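Local coordinates for putative exported protein (Bordetella pertussis Tohama I, PDB 2PFY) that binds pyroglutamic acid as the extracytoplasmic solute receptor of a tripartite ATP-independent periplasmic (TRAP) transport system, to which it probably delivers this ligand, at residues T2-T7 / L35-Q40; V60-V65 / S209-N214; I125-P130 / I177-T182; V196-D201 / G259-P264. One frame throughout, in Å; residues are numbered along the deposited sequence.

Interaction 1 of 4, residues T2-T7 / L35-Q40; sequences TSWTMT and LEIKVQ
Trp4 and Ile37 sit side by side on neighbouring parallel strands, 2-7 and 35-40, the two strands of a beta-alpha-beta unit whose connecting helix 15-30 packs under their apolar face. That face is a row of bumps and hollows. The end of Leu35 leans back across the gap, its CG anti to the backbone N (chi1 177°), so that CD1 rests over one face of the indole, 4.0 Å from the centroid of its six-membered ring. Ile37 CG1 approaches the pyrrole corner obliquely from that same side, 3.5 Å from Trp4 CD1. Farther along, Met6, a selenomethionine, turns at its last torsion (chi3 -61°) and folds its methyl CE back against Ile37 CG2, while SE lies beside Val39 CG2 at 4.0 Å. Phe23 and Ala24 of helix 15-30 and Ile62 of the next strand close over this ridge. The other face, with Ser3, Thr5, Lys38 and Gln40, is more open. There Lys38 bends along its length, lays CD and CE over Trp4 O and reaches Ser3. Its NZ ends in a salt bridge to Glu36 OE1, 3.1 Å away and 44° out of the carboxylate plane.

Interaction 2 of 4, residues V60-V65 / S209-N214; sequences VQIGEV and SFVIAN
Val65 and Phe210 stand side by side on one face of an antiparallel strand pair, with Val65 CG1 in the plane of the phenyl ring and 3.7 Å from its CE2. The ring gets there because chi1 of Phe210 (63°) sets CG between the backbone N and the carbonyl carbon. Its face is turned along its own strand, where Ile212 CG2 sits over the ring centre, 3.6 Å above the plane. Gly63, paired with Ile212, adds no side chain here. On the reverse face Ile62 and Val211 meet at a slant, CD1 of Ile62 touching CG1 of Val211 at 3.7 Å, and Val211 CG2 lies against Glu64 CB. Strand 208-214 runs antiparallel to both its neighbours, 62-66 and 112-119, in the five-stranded mixed sheet of this periplasmic-binding-protein fold. Asn214 OD1 caps Ala217 N of the next helix; ND2 binds Val55 O. Glu64 bends at chi2 (-84°), which swings its carboxylate to the end of the pair. Ser209 OG donates to Glu64 OE2 at 2.8 Å, arriving on the anti side and 26° out of plane, and Glu9 N binds OE1. With both oxygens of this buried carboxylate gripped by donors, its rotation is restrained and a negative charge would probably be stabilised.

Interaction 3 of 4, residues I125-P130 / I177-T182; sequences IYTKKP and IDAMLT. With PCA (pyroglutamic acid), chain E.
Tyr126 runs across its partner strand toward Thr182, and most of its atoms have a neighbour there. CB lies 3.9 Å from Met180 CG. A chi1 of -64°, which keeps CG beside the backbone N, lays the ring under the end of Met180, a selenomethionine. The methyl CE of Met180 sits over one ring face, 3.9 Å from the centroid and only 14° off the ring normal. This is a CH-pi contact, and SE, farther off and oblique, makes it a Met-aromatic one. Toward the tip, CE2 of the tyrosine meets Thr182 twice: its carbonyl O at the ring edge, 3.3 Å away, and its methyl CG2 at 3.4 Å. The hydroxyl OH is hydrogen-bonded to Ser183 O.

Both backbone bonds of the Tyr126-Met180 pair are formed, making these two strands an antiparallel ladder at the edge of the four-stranded mixed sheet in the second lobe of the receptor. Thr182 belongs to the ligand pocket: with its OG1 anti to the backbone N (chi1 -168°), the hydroxyl donates to the carboxylate oxygen OXT of pyroglutamic acid at 2.8 Å. Arg48, Arg143, Thr165, Ser183 and Thr186 also bind the ligand.

At the opposite end of the pair Lys128 passes over Asp178 O, its CD at 3.3 Å, and bends at its third torsion; NZ forms a salt bridge to Asp178 OD1 at 3.2 Å, its hydrogen bond weak. One water joins Lys128 N to Asp178 O, and another accepts from Lys128 NZ and lies within hydrogen-bonding distance of Ile177 O.

Interaction 4 of 4, residues V196-D201 / G259-P264; sequences VKYYYD and GMSVEP
Met260, a selenomethionine, pushes its methyl CE against the backbone of Tyr198, 3.4 Å from the carbonyl carbon C, and this is the tight end of the contact. A bend at chi3 (69°) turns CE inward, where Val196 CG2 and Tyr199 CB also meet it; Tyr126 of the adjoining strand packs on the same side chain. Next along, on the face turned to helix 223-257, Tyr199 and Val262 point the same way, with Val262 CG1 at the ring edge, 4.0 Å from Tyr199 CD2. That helix ends in a Schellman motif with Gly259 as C-prime residue, which leads directly into strand 261-264, parallel to 198-201. A classic beta bulge at Lys197 and Tyr198 faces Thr127.

The other face is looser and wet. Tyr200 and Glu263 run alongside, ring and carboxylate planes 34° apart, with Glu263 OE1 3.6 Å from Tyr200 CE1. One water donates to Glu263 OE1 at 2.6 Å and bonds Tyr200 OH, which is also hydrogen-bonded to Val131 N. A second water hydrogen-bonds Ser261 OG and lies 2.7 Å from Glu263 OE1, to which it may donate. Hydration would probably help stabilise the negative charge of this partly exposed carboxylate.

From the N terminus, the chain first closes a short loop at interaction 1, around helix 15-30, and then enters strand 62-66, which lies next to strand 2-7. Interaction 2 opens there and closes only at 209-214, after the chain has laid down strand 112-119 of the same sheet and then passed through the second lobe. Interaction 3 is nested inside that loop. Interaction 4 crosses interaction 2, because 196-201 precedes 209-214 while 259-264 follows it. Interactions 1 and 2 share the five-stranded sheet, touching where Thr5 N meets Gln61 OE1; interactions 3 and 4 share the four-stranded sheet through strands 124-127 and 198-201. The centres of interactions 2 and 3 are about 30 Å apart.

Interaction 1 of 4, residues T2-T7 / L35-Q40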
loop_
_atom_site.group_PDB
_atom_site.type_symbol
_atom_site.label_atom_id
_atom_site.label_comp_id
_atom_site.label_asym_id
_atom_site.label_seq_id
_atom_site.Cartn_x
_atom_site.Cartn_y
_atom_site.Cartn_z
ATOM N N THR A 2 -24.619 -16.675 -2.660
ATOM C CA THR A 2 -23.225 -17.040 -2.503
ATOM C C THR A 2 -22.690 -16.165 -1.380
ATOM O O THR A 2 -22.995 -14.967 -1.361
ATOM C CB THR A 2 -22.448 -16.771 -3.791
ATOM O OG1 THR A 2 -23.011 -17.548 -4.861
ATOM C CG2 THR A 2 -20.989 -17.159 -3.655
ATOM N N SER A 3 -21.946 -16.778 -0.442
ATOM C CA SER A 3 -21.195 -16.072 0.605
ATOM C C SER A 3 -19.710 -16.182 0.325
ATOM O O SER A 3 -19.199 -17.294 0.120
ATOM C CB SER A 3 -21.431 -16.692 1.985
ATOM O OG SER A 3 -22.793 -16.978 2.161
ATOM N N TRP A 4 -19.016 -15.048 0.392
ATOM C CA TRP A 4 -17.568 -14.942 0.214
ATOM C C TRP A 4 -16.999 -14.437 1.525
ATOM O O TRP A 4 -17.608 -13.561 2.163
ATOM C CB TRP A 4 -17.316 -13.705 -0.610
ATOM C CG TRP A 4 -16.895 -13.691 -1.955
ATOM C CD1 TRP A 4 -16.264 -12.615 -2.594
ATOM C CD2 TRP A 4 -17.089 -14.646 -2.916
ATOM N NE1 TRP A 4 -16.017 -12.909 -3.873
ATOM C CE2 TRP A 4 -16.533 -14.151 -4.108
ATOM C CE3 TRP A 4 -17.655 -15.899 -2.910
ATOM C CZ2 TRP A 4 -16.534 -14.871 -5.254
ATOM C CZ3 TRP A 4 -17.645 -16.569 -4.011
ATOM C CH2 TRP A 4 -17.094 -16.075 -5.178
ATOM N N THR A 5 -15.780 -14.847 1.852
ATOM C CA THR A 5 -15.050 -14.213 2.937
ATOM C C THR A 5 -13.911 -13.404 2.347
ATOM O O THR A 5 -13.216 -13.846 1.426
ATOM C CB THR A 5 -14.473 -15.260 3.934
ATOM O OG1 THR A 5 -15.575 -15.993 4.504
ATOM C CG2 THR A 5 -13.686 -14.551 5.089
HETATM N N MSE A 6 -13.747 -12.194 2.863
HETATM C CA MSE A 6 -12.708 -11.324 2.403
HETATM C C MSE A 6 -11.727 -11.029 3.542
HETATM O O MSE A 6 -12.135 -10.832 4.695
HETATM C CB MSE A 6 -13.319 -10.011 1.893
HETATM C CG MSE A 6 -12.295 -8.976 1.400
HETATM SE SE MSE A 6 -13.231 -7.478 0.504
HETATM C CE MSE A 6 -14.122 -8.254 -0.929
ATOM N N THR A 7 -10.447 -10.960 3.201
ATOM C CA THR A 7 -9.454 -10.474 4.165
ATOM C C THR A 7 -9.132 -9.027 3.795
ATOM O O THR A 7 -9.013 -8.681 2.612
ATOM C CB THR A 7 -8.175 -11.366 4.205
ATOM O OG1 THR A 7 -7.232 -10.825 5.157
ATOM C CG2 THR A 7 -7.489 -11.424 2.802
ATOM N N LEU A 35 -24.845 -12.057 -3.745
ATOM C CA LEU A 35 -23.475 -12.234 -3.272
ATOM C C LEU A 35 -23.253 -11.397 -2.016
ATOM O O LEU A 35 -23.429 -10.155 -2.027
ATOM C CB LEU A 35 -22.443 -11.897 -4.357
ATOM C CG LEU A 35 -20.942 -11.983 -3.966
ATOM C CD1 LEU A 35 -20.541 -13.417 -3.515
ATOM C CD2 LEU A 35 -20.030 -11.518 -5.108
ATOM N N GLU A 36 -22.871 -12.077 -0.941
ATOM C CA GLU A 36 -22.554 -11.392 0.323
ATOM C C GLU A 36 -21.076 -11.606 0.650
ATOM O O GLU A 36 -20.595 -12.746 0.688
ATOM C CB GLU A 36 -23.444 -11.877 1.475
ATOM C CG GLU A 36 -23.098 -11.131 2.790
ATOM C CD GLU A 36 -24.131 -11.263 3.883
ATOM O OE1 GLU A 36 -24.576 -12.404 4.115
ATOM O OE2 GLU A 36 -24.451 -10.220 4.537
ATOM N N ILE A 37 -20.356 -10.508 0.843
ATOM C CA ILE A 37 -18.948 -10.592 1.163
ATOM C C ILE A 37 -18.796 -10.131 2.611
ATOM O O ILE A 37 -19.203 -9.042 2.952
ATOM C CB ILE A 37 -18.104 -9.725 0.232
ATOM C CG1 ILE A 37 -18.338 -10.156 -1.248
ATOM C CG2 ILE A 37 -16.617 -9.789 0.684
ATOM C CD1 ILE A 37 -17.719 -9.228 -2.315
ATOM N N LYS A 38 -18.236 -10.983 3.449
ATOM C CA LYS A 38 -17.991 -10.648 4.855
ATOM C C LYS A 38 -16.500 -10.347 5.024
ATOM O O LYS A 38 -15.658 -11.168 4.695
ATOM C CB LYS A 38 -18.426 -11.796 5.777
ATOM C CG LYS A 38 -19.803 -12.374 5.473
ATOM C CD LYS A 38 -19.689 -13.762 4.678
ATOM C CE LYS A 38 -20.707 -13.891 3.586
ATOM N NZ LYS A 38 -22.115 -14.212 4.069
ATOM N N VAL A 39 -16.193 -9.156 5.526
ATOM C CA VAL A 39 -14.823 -8.667 5.614
ATOM C C VAL A 39 -14.286 -8.937 7.027
ATOM O O VAL A 39 -14.934 -8.600 8.040
ATOM C CB VAL A 39 -14.744 -7.146 5.323
ATOM C CG1 VAL A 39 -13.317 -6.641 5.541
ATOM C CG2 VAL A 39 -15.246 -6.825 3.873
ATOM N N GLN A 40 -13.131 -9.575 7.082
ATOM C CA GLN A 40 -12.383 -9.730 8.324
ATOM C C GLN A 40 -11.130 -8.912 8.184
ATOM O O GLN A 40 -10.233 -9.242 7.404
ATOM C CB GLN A 40 -12.064 -11.208 8.604
ATOM C CG GLN A 40 -13.381 -12.000 8.701
ATOM C CD GLN A 40 -13.219 -13.359 9.297
ATOM O OE1 GLN A 40 -12.550 -13.498 10.307
ATOM N NE2 GLN A 40 -13.842 -14.381 8.686
HETATM O O HOH W 1 -7.733 -10.518 7.698
#

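Interaction 2 of 4, residues V60-V65 / S209-N214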
loop_
_atom_site.group_PDB
_atom_site.type_symbol
_atom_site.label_atom_id
_atom_site.label_comp_id
_atom_site.label_asym_id
_atom_site.label_seq_id
_atom_site.Cartn_x
_atom_site.Cartn_y
_atom_site.Cartn_z
ATOM N N VAL A 60 -9.639 -17.589 1.268
ATOM C CA VAL A 60 -10.650 -16.592 1.062
ATOM C C VAL A 60 -10.909 -16.539 -0.430
ATOM O O VAL A 60 -10.057 -16.935 -1.232
ATOM C CB VAL A 60 -10.166 -15.174 1.578
ATOM C CG1 VAL A 60 -9.930 -15.222 3.097
ATOM C CG2 VAL A 60 -8.877 -14.752 0.908
ATOM N N GLN A 61 -12.065 -16.002 -0.795
ATOM C CA GLN A 61 -12.389 -15.783 -2.206
ATOM C C GLN A 61 -11.888 -14.468 -2.729
ATOM O O GLN A 61 -11.744 -14.289 -3.957
ATOM C CB GLN A 61 -13.901 -15.885 -2.426
ATOM C CG GLN A 61 -14.463 -17.259 -2.165
ATOM C CD GLN A 61 -14.832 -17.437 -0.704
ATOM O OE1 GLN A 61 -14.624 -16.548 0.089
ATOM N NE2 GLN A 61 -15.368 -18.631 -0.332
ATOM N N ILE A 62 -11.572 -13.541 -1.807
ATOM C CA ILE A 62 -11.204 -12.206 -2.205
ATOM C C ILE A 62 -10.413 -11.567 -1.056
ATOM O O ILE A 62 -10.611 -11.911 0.148
ATOM C CB ILE A 62 -12.499 -11.403 -2.585
ATOM C CG1 ILE A 62 -12.170 -10.077 -3.293
ATOM C CG2 ILE A 62 -13.467 -11.262 -1.330
ATOM C CD1 ILE A 62 -13.426 -9.345 -3.898
ATOM N N GLY A 63 -9.507 -10.664 -1.384
ATOM C CA GLY A 63 -8.747 -10.042 -0.301
ATOM C C GLY A 63 -8.110 -8.741 -0.719
ATOM O O GLY A 63 -7.874 -8.500 -1.898
ATOM N N GLU A 64 -7.861 -7.898 0.282
ATOM C CA GLU A 64 -7.164 -6.660 0.097
ATOM C C GLU A 64 -5.713 -6.792 0.588
ATOM O O GLU A 64 -5.440 -7.411 1.631
ATOM C CB GLU A 64 -7.933 -5.513 0.806
ATOM C CG GLU A 64 -7.271 -4.142 0.636
ATOM C CD GLU A 64 -6.161 -3.913 1.654
ATOM O OE1 GLU A 64 -6.350 -4.330 2.837
ATOM O OE2 GLU A 64 -5.105 -3.349 1.271
ATOM N N VAL A 65 -4.782 -6.240 -0.196
ATOM C CA VAL A 65 -3.348 -6.286 0.160
ATOM C C VAL A 65 -2.581 -5.164 -0.547
ATOM O O VAL A 65 -2.984 -4.674 -1.621
ATOM C CB VAL A 65 -2.707 -7.721 -0.116
ATOM C CG1 VAL A 65 -2.664 -8.042 -1.615
ATOM C CG2 VAL A 65 -1.304 -7.901 0.522
ATOM N N SER A 209 -2.804 -0.120 -2.824
ATOM C CA SER A 209 -3.371 -1.318 -2.245
ATOM C C SER A 209 -4.362 -1.868 -3.279
ATOM O O SER A 209 -4.976 -1.097 -4.017
ATOM C CB SER A 209 -4.029 -0.889 -0.942
ATOM O OG SER A 209 -5.281 -1.465 -0.781
ATOM N N PHE A 210 -4.513 -3.176 -3.394
ATOM C CA PHE A 210 -5.584 -3.676 -4.280
ATOM C C PHE A 210 -6.424 -4.802 -3.720
ATOM O O PHE A 210 -6.060 -5.426 -2.713
ATOM C CB PHE A 210 -5.131 -3.954 -5.771
ATOM C CG PHE A 210 -4.067 -5.033 -5.954
ATOM C CD1 PHE A 210 -3.464 -5.184 -7.211
ATOM C CD2 PHE A 210 -3.615 -5.852 -4.891
ATOM C CE1 PHE A 210 -2.442 -6.160 -7.447
ATOM C CE2 PHE A 210 -2.614 -6.820 -5.109
ATOM C CZ PHE A 210 -2.008 -6.966 -6.404
ATOM N N VAL A 211 -7.557 -5.034 -4.378
ATOM C CA VAL A 211 -8.501 -6.051 -3.992
ATOM C C VAL A 211 -8.494 -7.065 -5.128
ATOM O O VAL A 211 -8.714 -6.721 -6.291
ATOM C CB VAL A 211 -9.894 -5.477 -3.730
ATOM C CG1 VAL A 211 -10.987 -6.611 -3.624
ATOM C CG2 VAL A 211 -9.868 -4.640 -2.433
ATOM N N ILE A 212 -8.165 -8.299 -4.788
ATOM C CA ILE A 212 -7.913 -9.324 -5.796
ATOM C C ILE A 212 -8.821 -10.524 -5.455
ATOM O O ILE A 212 -9.000 -10.839 -4.282
ATOM C CB ILE A 212 -6.389 -9.749 -5.850
ATOM C CG1 ILE A 212 -5.844 -10.089 -4.448
ATOM C CG2 ILE A 212 -5.507 -8.646 -6.503
ATOM C CD1 ILE A 212 -4.468 -10.782 -4.411
ATOM N N ALA A 213 -9.380 -11.187 -6.475
ATOM C CA ALA A 213 -10.302 -12.303 -6.253
ATOM C C ALA A 213 -9.800 -13.623 -6.843
ATOM O O ALA A 213 -9.022 -13.630 -7.794
ATOM C CB ALA A 213 -11.745 -11.966 -6.756
ATOM N N ASN A 214 -10.202 -14.730 -6.230
ATOM C CA ASN A 214 -9.914 -16.079 -6.777
ATOM C C ASN A 214 -10.676 -16.188 -8.102
ATOM O O ASN A 214 -11.887 -16.038 -8.110
ATOM C CB ASN A 214 -10.367 -17.150 -5.792
ATOM C CG ASN A 214 -10.096 -18.577 -6.301
ATOM O OD1 ASN A 214 -10.896 -19.156 -7.055
ATOM N ND2 ASN A 214 -8.964 -19.139 -5.892
#

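Interaction 3 of 4, residues I125-P130 / I177-T182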
loop_
_atom_site.group_PDB
_atom_site.type_symbol
_atom_site.label_atom_id
_atom_site.label_comp_id
_atom_site.label_asym_id
_atom_site.label_seq_id
_atom_site.Cartn_x
_atom_site.Cartn_y
_atom_site.Cartn_z
ATOM N N ILE A 125 8.479 10.051 7.047
ATOM C CA ILE A 125 9.436 9.395 7.945
ATOM C C ILE A 125 9.091 9.753 9.377
ATOM O O ILE A 125 8.852 10.913 9.665
ATOM C CB ILE A 125 10.900 9.832 7.607
ATOM C CG1 ILE A 125 11.253 9.309 6.212
ATOM C CG2 ILE A 125 11.920 9.280 8.681
ATOM C CD1 ILE A 125 12.480 9.939 5.521
ATOM N N TYR A 126 9.019 8.745 10.253
ATOM C CA TYR A 126 8.727 8.966 11.667
ATOM C C TYR A 126 9.947 8.595 12.481
ATOM O O TYR A 126 10.526 7.529 12.281
ATOM C CB TYR A 126 7.583 8.071 12.172
ATOM C CG TYR A 126 6.209 8.308 11.558
ATOM C CD1 TYR A 126 5.184 8.880 12.315
ATOM C CD2 TYR A 126 5.923 7.910 10.248
ATOM C CE1 TYR A 126 3.886 9.045 11.797
ATOM C CE2 TYR A 126 4.629 8.103 9.692
ATOM C CZ TYR A 126 3.620 8.662 10.479
ATOM O OH TYR A 126 2.357 8.844 9.944
ATOM N N THR A 127 10.315 9.440 13.428
ATOM C CA THR A 127 11.545 9.202 14.192
ATOM C C THR A 127 11.345 9.604 15.648
ATOM O O THR A 127 10.354 10.282 15.988
ATOM C CB THR A 127 12.756 10.023 13.616
ATOM O OG1 THR A 127 12.520 11.419 13.808
ATOM C CG2 THR A 127 12.935 9.769 12.134
ATOM N N LYS A 128 12.286 9.186 16.499
ATOM C CA LYS A 128 12.246 9.535 17.916
ATOM C C LYS A 128 13.139 10.722 18.236
ATOM O O LYS A 128 13.026 11.268 19.331
ATOM C CB LYS A 128 12.621 8.352 18.801
ATOM C CG LYS A 128 11.693 7.171 18.640
ATOM C CD LYS A 128 12.360 5.912 19.095
ATOM C CE LYS A 128 11.860 5.509 20.432
ATOM N NZ LYS A 128 12.502 4.208 20.758
ATOM N N LYS A 129 13.987 11.107 17.269
ATOM C CA LYS A 129 14.940 12.224 17.407
ATOM C C LYS A 129 14.921 13.026 16.127
ATOM O O LYS A 129 14.556 12.496 15.098
ATOM C CB LYS A 129 16.379 11.703 17.625
ATOM C CG LYS A 129 16.631 11.151 19.011
ATOM C CD LYS A 129 18.063 11.487 19.514
ATOM C CE LYS A 129 18.162 12.961 19.990
ATOM N NZ LYS A 129 19.437 13.236 20.688
ATOM N N PRO A 130 15.345 14.297 16.170
ATOM C CA PRO A 130 15.427 15.034 14.918
ATOM C C PRO A 130 16.331 14.354 13.876
ATOM O O PRO A 130 17.361 13.773 14.218
ATOM C CB PRO A 130 16.033 16.381 15.339
ATOM C CG PRO A 130 15.655 16.561 16.766
ATOM C CD PRO A 130 15.750 15.129 17.328
ATOM N N ILE A 177 12.210 -1.707 16.670
ATOM C CA ILE A 177 12.402 -0.666 15.674
ATOM C C ILE A 177 12.444 0.692 16.374
ATOM O O ILE A 177 11.848 0.871 17.427
ATOM C CB ILE A 177 11.325 -0.691 14.539
ATOM C CG1 ILE A 177 9.905 -0.556 15.119
ATOM C CG2 ILE A 177 11.518 -1.953 13.631
ATOM C CD1 ILE A 177 8.766 -0.376 14.062
ATOM N N ASP A 178 13.125 1.655 15.761
ATOM C CA ASP A 178 13.245 2.987 16.360
ATOM C C ASP A 178 12.767 4.100 15.432
ATOM O O ASP A 178 12.651 5.246 15.872
ATOM C CB ASP A 178 14.696 3.261 16.751
ATOM C CG ASP A 178 15.177 2.398 17.910
ATOM O OD1 ASP A 178 14.664 2.508 19.034
ATOM O OD2 ASP A 178 16.104 1.607 17.690
ATOM N N ALA A 179 12.509 3.770 14.165
ATOM C CA ALA A 179 12.071 4.731 13.136
ATOM C C ALA A 179 11.282 4.004 12.029
ATOM O O ALA A 179 11.414 2.791 11.846
ATOM C CB ALA A 179 13.290 5.470 12.503
HETATM N N MSE A 180 10.470 4.727 11.273
HETATM C CA MSE A 180 9.749 4.033 10.195
HETATM C C MSE A 180 9.391 4.987 9.080
HETATM O O MSE A 180 9.567 6.229 9.193
HETATM C CB MSE A 180 8.501 3.337 10.771
HETATM C CG MSE A 180 7.520 4.280 11.393
HETATM SE SE MSE A 180 5.852 3.362 11.708
HETATM C CE MSE A 180 4.783 4.928 12.502
ATOM N N LEU A 181 8.884 4.403 8.002
ATOM C CA LEU A 181 8.436 5.155 6.863
ATOM C C LEU A 181 7.059 4.626 6.546
ATOM O O LEU A 181 6.883 3.406 6.357
ATOM C CB LEU A 181 9.357 4.946 5.655
ATOM C CG LEU A 181 8.846 5.564 4.336
ATOM C CD1 LEU A 181 9.898 6.404 3.585
ATOM C CD2 LEU A 181 8.310 4.459 3.407
ATOM N N THR A 182 6.083 5.531 6.536
ATOM C CA THR A 182 4.678 5.155 6.303
ATOM C C THR A 182 3.864 6.426 6.151
ATOM O O THR A 182 4.384 7.527 6.419
ATOM C CB THR A 182 4.096 4.199 7.419
ATOM O OG1 THR A 182 2.845 3.650 6.981
ATOM C CG2 THR A 182 3.898 4.896 8.815
HETATM N N PCA E . 0.784 2.030 5.482
HETATM C CA PCA E . 1.159 0.629 5.180
HETATM C CB PCA E . 1.807 0.561 3.819
HETATM C CG PCA E . 1.892 1.975 3.326
HETATM C CD PCA E . 1.225 2.802 4.373
HETATM O OE PCA E . 1.027 4.009 4.274
HETATM C C PCA E . 2.107 0.099 6.238
HETATM O O PCA E . 2.388 -1.098 6.368
HETATM O OXT PCA E . 2.618 0.899 7.000
HETATM O O HOH W 2 14.131 7.516 15.705
HETATM O O HOH W 3 11.788 1.813 20.100
#

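Interaction 4 of 4, residues V196-D201 / G259-P264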
loop_
_atom_site.group_PDB
_atom_site.type_symbol
_atom_site.label_atom_id
_atom_site.label_comp_id
_atom_site.label_asym_id
_atom_site.label_seq_id
_atom_site.Cartn_x
_atom_site.Cartn_y
_atom_site.Cartn_z
ATOM N N VAL A 196 6.439 7.682 18.622
ATOM C CA VAL A 196 7.433 8.482 17.910
ATOM C C VAL A 196 7.131 9.956 18.116
ATOM O O VAL A 196 6.034 10.296 18.565
ATOM C CB VAL A 196 7.496 8.200 16.382
ATOM C CG1 VAL A 196 8.520 7.116 16.095
ATOM C CG2 VAL A 196 6.065 7.892 15.778
ATOM N N LYS A 197 8.092 10.826 17.790
ATOM C CA LYS A 197 7.925 12.261 18.042
ATOM C C LYS A 197 7.972 13.176 16.831
ATOM O O LYS A 197 7.370 14.249 16.848
ATOM C CB LYS A 197 8.964 12.751 19.065
ATOM C CG LYS A 197 8.441 12.743 20.490
ATOM C CD LYS A 197 8.207 11.307 21.000
ATOM C CE LYS A 197 6.876 11.197 21.787
ATOM N NZ LYS A 197 6.375 9.793 21.948
ATOM N N TYR A 198 8.729 12.796 15.813
ATOM C CA TYR A 198 8.910 13.642 14.617
ATOM C C TYR A 198 8.336 12.969 13.390
ATOM O O TYR A 198 8.586 11.799 13.179
ATOM C CB TYR A 198 10.410 13.913 14.372
ATOM C CG TYR A 198 11.009 14.666 15.528
ATOM C CD1 TYR A 198 11.037 16.061 15.540
ATOM C CD2 TYR A 198 11.478 13.990 16.645
ATOM C CE1 TYR A 198 11.556 16.758 16.637
ATOM C CE2 TYR A 198 12.013 14.689 17.751
ATOM C CZ TYR A 198 12.040 16.060 17.737
ATOM O OH TYR A 198 12.579 16.732 18.844
ATOM N N TYR A 199 7.596 13.723 12.581
ATOM C CA TYR A 199 7.121 13.238 11.282
ATOM C C TYR A 199 7.646 14.185 10.220
ATOM O O TYR A 199 7.502 15.406 10.355
ATOM C CB TYR A 199 5.568 13.186 11.265
ATOM C CG TYR A 199 5.017 12.930 9.892
ATOM C CD1 TYR A 199 5.000 11.632 9.368
ATOM C CD2 TYR A 199 4.527 13.982 9.093
ATOM C CE1 TYR A 199 4.494 11.381 8.094
ATOM C CE2 TYR A 199 4.046 13.732 7.802
ATOM C CZ TYR A 199 4.028 12.421 7.326
ATOM O OH TYR A 199 3.564 12.154 6.052
ATOM N N TYR A 200 8.265 13.648 9.177
ATOM C CA TYR A 200 8.782 14.446 8.077
ATOM C C TYR A 200 7.944 14.083 6.860
ATOM O O TYR A 200 7.854 12.896 6.510
ATOM C CB TYR A 200 10.306 14.158 7.820
ATOM C CG TYR A 200 11.153 14.514 9.041
ATOM C CD1 TYR A 200 11.605 15.826 9.238
ATOM C CD2 TYR A 200 11.403 13.568 10.043
ATOM C CE1 TYR A 200 12.306 16.169 10.385
ATOM C CE2 TYR A 200 12.088 13.891 11.171
ATOM C CZ TYR A 200 12.552 15.191 11.339
ATOM O OH TYR A 200 13.240 15.507 12.485
ATOM N N ASP A 201 7.351 15.106 6.234
ATOM C CA ASP A 201 6.428 14.964 5.108
ATOM C C ASP A 201 7.265 14.691 3.846
ATOM O O ASP A 201 7.411 15.550 2.972
ATOM C CB ASP A 201 5.580 16.261 4.994
ATOM C CG ASP A 201 4.450 16.173 3.936
ATOM O OD1 ASP A 201 4.308 15.127 3.264
ATOM O OD2 ASP A 201 3.684 17.165 3.777
ATOM N N GLY A 259 0.554 16.229 19.230
ATOM C CA GLY A 259 1.864 16.628 19.759
ATOM C C GLY A 259 3.110 16.182 18.993
ATOM O O GLY A 259 4.243 16.425 19.450
HETATM N N MSE A 260 2.941 15.514 17.849
HETATM C CA MSE A 260 4.105 15.240 16.986
HETATM C C MSE A 260 4.621 16.540 16.397
HETATM O O MSE A 260 3.849 17.451 16.072
HETATM C CB MSE A 260 3.764 14.267 15.832
HETATM C CG MSE A 260 3.379 12.913 16.310
HETATM SE SE MSE A 260 3.677 11.547 14.902
HETATM C CE MSE A 260 5.658 11.564 14.865
ATOM N N SER A 261 5.935 16.633 16.255
ATOM C CA SER A 261 6.462 17.685 15.442
ATOM C C SER A 261 6.215 17.260 13.999
ATOM O O SER A 261 6.606 16.172 13.590
ATOM C CB SER A 261 7.953 17.890 15.753
ATOM O OG SER A 261 8.527 18.703 14.756
ATOM N N VAL A 262 5.518 18.081 13.230
ATOM C CA VAL A 262 5.336 17.779 11.803
ATOM C C VAL A 262 6.173 18.751 11.013
ATOM O O VAL A 262 6.000 19.962 11.148
ATOM C CB VAL A 262 3.834 17.812 11.356
ATOM C CG1 VAL A 262 3.708 17.825 9.822
ATOM C CG2 VAL A 262 3.109 16.605 11.946
ATOM N N GLU A 263 7.076 18.217 10.196
ATOM C CA GLU A 263 8.011 19.042 9.432
ATOM C C GLU A 263 8.081 18.725 7.944
ATOM O O GLU A 263 7.802 17.589 7.535
ATOM C CB GLU A 263 9.393 18.954 10.087
ATOM C CG GLU A 263 9.464 19.867 11.314
ATOM C CD GLU A 263 10.778 19.821 11.994
ATOM O OE1 GLU A 263 11.096 18.782 12.589
ATOM O OE2 GLU A 263 11.501 20.830 11.939
ATOM N N PRO A 264 8.444 19.730 7.122
ATOM C CA PRO A 264 8.674 19.397 5.728
ATOM C C PRO A 264 9.943 18.548 5.619
ATOM O O PRO A 264 10.650 18.335 6.598
ATOM C CB PRO A 264 8.897 20.763 5.041
ATOM C CG PRO A 264 8.634 21.789 6.065
ATOM C CD PRO A 264 8.675 21.165 7.407
HETATM O O HOH W 4 9.336 16.724 12.622
HETATM O O HOH W 5 13.555 18.098 13.023
#